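Local coordinates for Serine/threonine-protein acetyltransferase HopZ1a (Pseudomonas syringae pv. syringae, PDB 5KLP), which acetylates serine and threonine residues of host proteins from acetyl-CoA, impairing the host microtubule network and immunity, with inositol hexakisphosphate as cofactor, at residues Ala205-Ile210 with Val258-His263. The protein carries 10 engineered substitutions. Residues are numbered along the deposited sequence; the frame is centred on the assembly and turned at random.
Sequences AQFDDI and VDFYKH. With IHP (inositol hexakisphosphate), chain D.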
loop_
_atom_site.group_PDB
_atom_site.type_symbol
_atom_site.label_atom_id
_atom_site.label_comp_id
_atom_site.label_asym_id
_atom_site.label_seq_id
_atom_site.Cartn_x
_atom_site.Cartn_y
_atom_site.Cartn_z
ATOM N N ALA A 205 5.541 -1.760 -15.595
ATOM C CA ALA A 205 5.386 -2.690 -16.715
ATOM C C ALA A 205 4.531 -3.879 -16.280
ATOM O O ALA A 205 3.628 -4.310 -17.005
ATOM C CB ALA A 205 6.757 -3.161 -17.248
ATOM N N GLN A 206 4.793 -4.390 -15.084
ATOM C CA GLN A 206 4.025 -5.518 -14.585
ATOM C C GLN A 206 2.596 -5.084 -14.278
ATOM O O GLN A 206 1.651 -5.848 -14.492
ATOM C CB GLN A 206 4.684 -6.118 -13.347
ATOM C CG GLN A 206 6.196 -6.170 -13.467
ATOM C CD GLN A 206 6.853 -6.844 -12.287
ATOM O OE1 GLN A 206 6.300 -7.781 -11.706
ATOM N NE2 GLN A 206 8.038 -6.368 -11.920
ATOM N N PHE A 207 2.428 -3.858 -13.792
ATOM C CA PHE A 207 1.080 -3.366 -13.547
ATOM C C PHE A 207 0.351 -3.156 -14.875
ATOM O O PHE A 207 -0.839 -3.465 -14.980
ATOM C CB PHE A 207 1.103 -2.075 -12.712
ATOM C CG PHE A 207 1.035 -2.316 -11.221
ATOM C CD1 PHE A 207 2.107 -2.862 -10.539
ATOM C CD2 PHE A 207 -0.107 -1.990 -10.500
ATOM C CE1 PHE A 207 2.033 -3.098 -9.164
ATOM C CE2 PHE A 207 -0.178 -2.207 -9.125
ATOM C CZ PHE A 207 0.890 -2.765 -8.463
ATOM N N ASP A 208 1.073 -2.662 -15.884
ATOM C CA ASP A 208 0.517 -2.477 -17.227
ATOM C C ASP A 208 -0.102 -3.765 -17.740
ATOM O O ASP A 208 -1.168 -3.758 -18.352
ATOM C CB ASP A 208 1.586 -2.020 -18.217
ATOM C CG ASP A 208 1.947 -0.554 -18.054
ATOM O OD1 ASP A 208 1.232 0.168 -17.334
ATOM O OD2 ASP A 208 2.955 -0.128 -18.652
ATOM N N ASP A 209 0.587 -4.870 -17.495
ATOM C CA ASP A 209 0.115 -6.161 -17.962
ATOM C C ASP A 209 -1.161 -6.568 -17.224
ATOM O O ASP A 209 -2.079 -7.123 -17.828
ATOM C CB ASP A 209 1.191 -7.222 -17.789
ATOM C CG ASP A 209 0.926 -8.442 -18.638
ATOM O OD1 ASP A 209 0.735 -8.271 -19.864
ATOM O OD2 ASP A 209 0.892 -9.558 -18.080
ATOM N N ILE A 210 -1.228 -6.287 -15.925
ATOM C CA ILE A 210 -2.432 -6.606 -15.173
ATOM C C ILE A 210 -3.595 -5.757 -15.674
ATOM O O ILE A 210 -4.704 -6.256 -15.853
ATOM C CB ILE A 210 -2.233 -6.399 -13.677
ATOM C CG1 ILE A 210 -1.129 -7.323 -13.162
ATOM C CG2 ILE A 210 -3.531 -6.669 -12.913
ATOM C CD1 ILE A 210 -0.849 -7.111 -11.697
ATOM N N VAL A 258 7.972 -9.118 -5.284
ATOM C CA VAL A 258 8.387 -9.235 -3.885
ATOM C C VAL A 258 8.506 -7.861 -3.205
ATOM O O VAL A 258 8.404 -7.749 -1.981
ATOM C CB VAL A 258 9.726 -10.007 -3.775
ATOM C CG1 VAL A 258 10.870 -9.222 -4.428
ATOM C CG2 VAL A 258 10.036 -10.361 -2.320
ATOM N N ASP A 259 8.680 -6.819 -4.018
ATOM C CA ASP A 259 8.703 -5.424 -3.551
ATOM C C ASP A 259 7.629 -5.157 -2.518
ATOM O O ASP A 259 7.846 -4.436 -1.543
ATOM C CB ASP A 259 8.457 -4.472 -4.727
ATOM C CG ASP A 259 9.507 -4.589 -5.809
ATOM O OD1 ASP A 259 9.749 -5.728 -6.293
ATOM O OD2 ASP A 259 10.030 -3.537 -6.221
ATOM N N PHE A 260 6.456 -5.747 -2.740
ATOM C CA PHE A 260 5.284 -5.422 -1.926
ATOM C C PHE A 260 5.297 -6.117 -0.572
ATOM O O PHE A 260 4.397 -5.918 0.243
ATOM C CB PHE A 260 4.008 -5.746 -2.727
ATOM C CG PHE A 260 3.771 -4.773 -3.850
ATOM C CD1 PHE A 260 4.448 -4.909 -5.058
ATOM C CD2 PHE A 260 2.929 -3.662 -3.664
ATOM C CE1 PHE A 260 4.261 -3.985 -6.084
ATOM C CE2 PHE A 260 2.734 -2.740 -4.680
ATOM C CZ PHE A 260 3.404 -2.899 -5.897
ATOM N N TYR A 261 6.341 -6.899 -0.302
ATOM C CA TYR A 261 6.424 -7.598 0.974
ATOM C C TYR A 261 7.632 -7.189 1.803
ATOM O O TYR A 261 7.828 -7.692 2.904
ATOM C CB TYR A 261 6.401 -9.126 0.746
ATOM C CG TYR A 261 4.995 -9.588 0.443
ATOM C CD1 TYR A 261 4.093 -9.828 1.474
ATOM C CD2 TYR A 261 4.537 -9.685 -0.871
ATOM C CE1 TYR A 261 2.788 -10.199 1.214
ATOM C CE2 TYR A 261 3.229 -10.063 -1.146
ATOM C CZ TYR A 261 2.363 -10.326 -0.098
ATOM O OH TYR A 261 1.063 -10.681 -0.347
ATOM N N LYS A 262 8.423 -6.254 1.289
ATOM C CA LYS A 262 9.621 -5.801 1.984
ATOM C C LYS A 262 9.358 -5.204 3.381
ATOM O O LYS A 262 10.215 -5.283 4.267
ATOM C CB LYS A 262 10.361 -4.763 1.123
ATOM C CG LYS A 262 11.061 -5.330 -0.086
ATOM C CD LYS A 262 11.880 -4.274 -0.807
ATOM C CE LYS A 262 13.156 -3.917 -0.026
ATOM N NZ LYS A 262 14.047 -2.988 -0.798
ATOM N N HIS A 263 8.192 -4.592 3.574
ATOM C CA HIS A 263 7.866 -3.977 4.868
ATOM C C HIS A 263 6.875 -4.796 5.682
ATOM O O HIS A 263 6.290 -4.294 6.644
ATOM C CB HIS A 263 7.326 -2.562 4.643
ATOM C CG HIS A 263 8.307 -1.678 3.947
ATOM N ND1 HIS A 263 9.504 -1.312 4.523
ATOM C CD2 HIS A 263 8.314 -1.159 2.698
ATOM C CE1 HIS A 263 10.192 -0.573 3.672
ATOM N NE2 HIS A 263 9.492 -0.465 2.557
HETATM C C1 IHP D . 15.332 3.884 -1.782
HETATM C C2 IHP D . 14.090 3.118 -1.136
HETATM C C3 IHP D . 14.241 2.111 0.067
HETATM C C4 IHP D . 15.756 1.844 0.504
HETATM C C5 IHP D . 16.855 2.152 -0.496
HETATM C C6 IHP D . 16.619 3.598 -0.911
HETATM O O11 IHP D . 15.479 3.627 -3.057
HETATM P P1 IHP D . 15.484 4.656 -4.402
HETATM O O21 IHP D . 14.758 3.988 -5.568
HETATM O O31 IHP D . 16.928 4.938 -4.832
HETATM O O41 IHP D . 14.820 6.003 -4.174
HETATM O O12 IHP D . 13.221 2.613 -2.077
HETATM P P2 IHP D . 11.666 3.258 -2.108
HETATM O O22 IHP D . 11.738 4.774 -2.385
HETATM O O32 IHP D . 10.733 2.616 -3.141
HETATM O O42 IHP D . 11.052 3.128 -0.693
HETATM O O13 IHP D . 13.671 1.034 -0.306
HETATM P P3 IHP D . 12.362 0.109 0.215
HETATM O O23 IHP D . 10.980 0.761 0.258
HETATM O O33 IHP D . 12.433 -0.837 -0.982
HETATM O O43 IHP D . 12.605 -0.633 1.526
HETATM O O14 IHP D . 15.924 0.606 0.988
HETATM P P4 IHP D . 15.935 0.270 2.574
HETATM O O24 IHP D . 14.518 0.221 3.149
HETATM O O34 IHP D . 16.660 -1.057 2.878
HETATM O O44 IHP D . 16.694 1.360 3.352
HETATM O O15 IHP D . 17.036 1.260 -1.484
HETATM P P5 IHP D . 18.424 0.279 -1.622
HETATM O O25 IHP D . 19.250 0.323 -0.332
HETATM O O35 IHP D . 18.030 -1.202 -1.874
HETATM O O45 IHP D . 19.340 0.722 -2.768
HETATM O O16 IHP D . 17.703 4.099 -1.499
HETATM P P6 IHP D . 18.213 5.647 -1.361
HETATM O O26 IHP D . 17.954 6.166 0.052
HETATM O O36 IHP D . 19.717 5.771 -1.665
HETATM O O46 IHP D . 17.478 6.552 -2.355
#
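A buried pair of phenylalanines, Phe-207 of helix 204-215 and Phe-260 of the 3-10 turn at 258-261, joins that helix of this YopJ-family acetyltransferase to the loop after helix 252-255, which contributes Lys-262 and His-263 to the inositol hexakisphosphate pocket. The rings approach from opposite directions, and the backbones stay well apart, with CA of Phe-207 and CA of Phe-260 12.5 Å from each other. CE1 of Phe-207 lies 3.5 Å from CZ of Phe-260, while Phe-207 CZ sits 3.6 Å from that same Phe-260 CZ. Seen from Phe-207, the partner arrives at the ring edge, close to its plane; the two form an oblique aromatic pair, with planes inclined at 34° and centroids 5.8 Å apart. Chi1 of -72° sets the Phe-260 ring beside its own backbone N and anti to the carbonyl carbon. Tyr-196 meets Phe-260 edge-to-face and bonds its carbonyl oxygen through OH, whereas Phe-207 also packs on Ala-200 and on strand 125-130.

Directly after the turn, the chain supplies two donors to one phosphate of the cofactor. Lys-262, its chain bent at chi3, donates from NZ to O33 of IHP at 2.7 Å, and the carbonyl of Val-285 takes a second bond from the same nitrogen. His-263 reaches O23 of IHP from NE2 at 3.0 Å, the N-H pointing at the oxygen with an angle of 159° and the oxygen lying in the ring plane; Ser-324 engages ND1 and would help fix the ring's rotation. Two donors thus grip separate oxygens of a single phosphate, whose negative charge probably stabilises a protonated lysine, while the apolar contact between the rings, beside the turn that leads to them, is van der Waals packing without any cross-segment hydrogen bond.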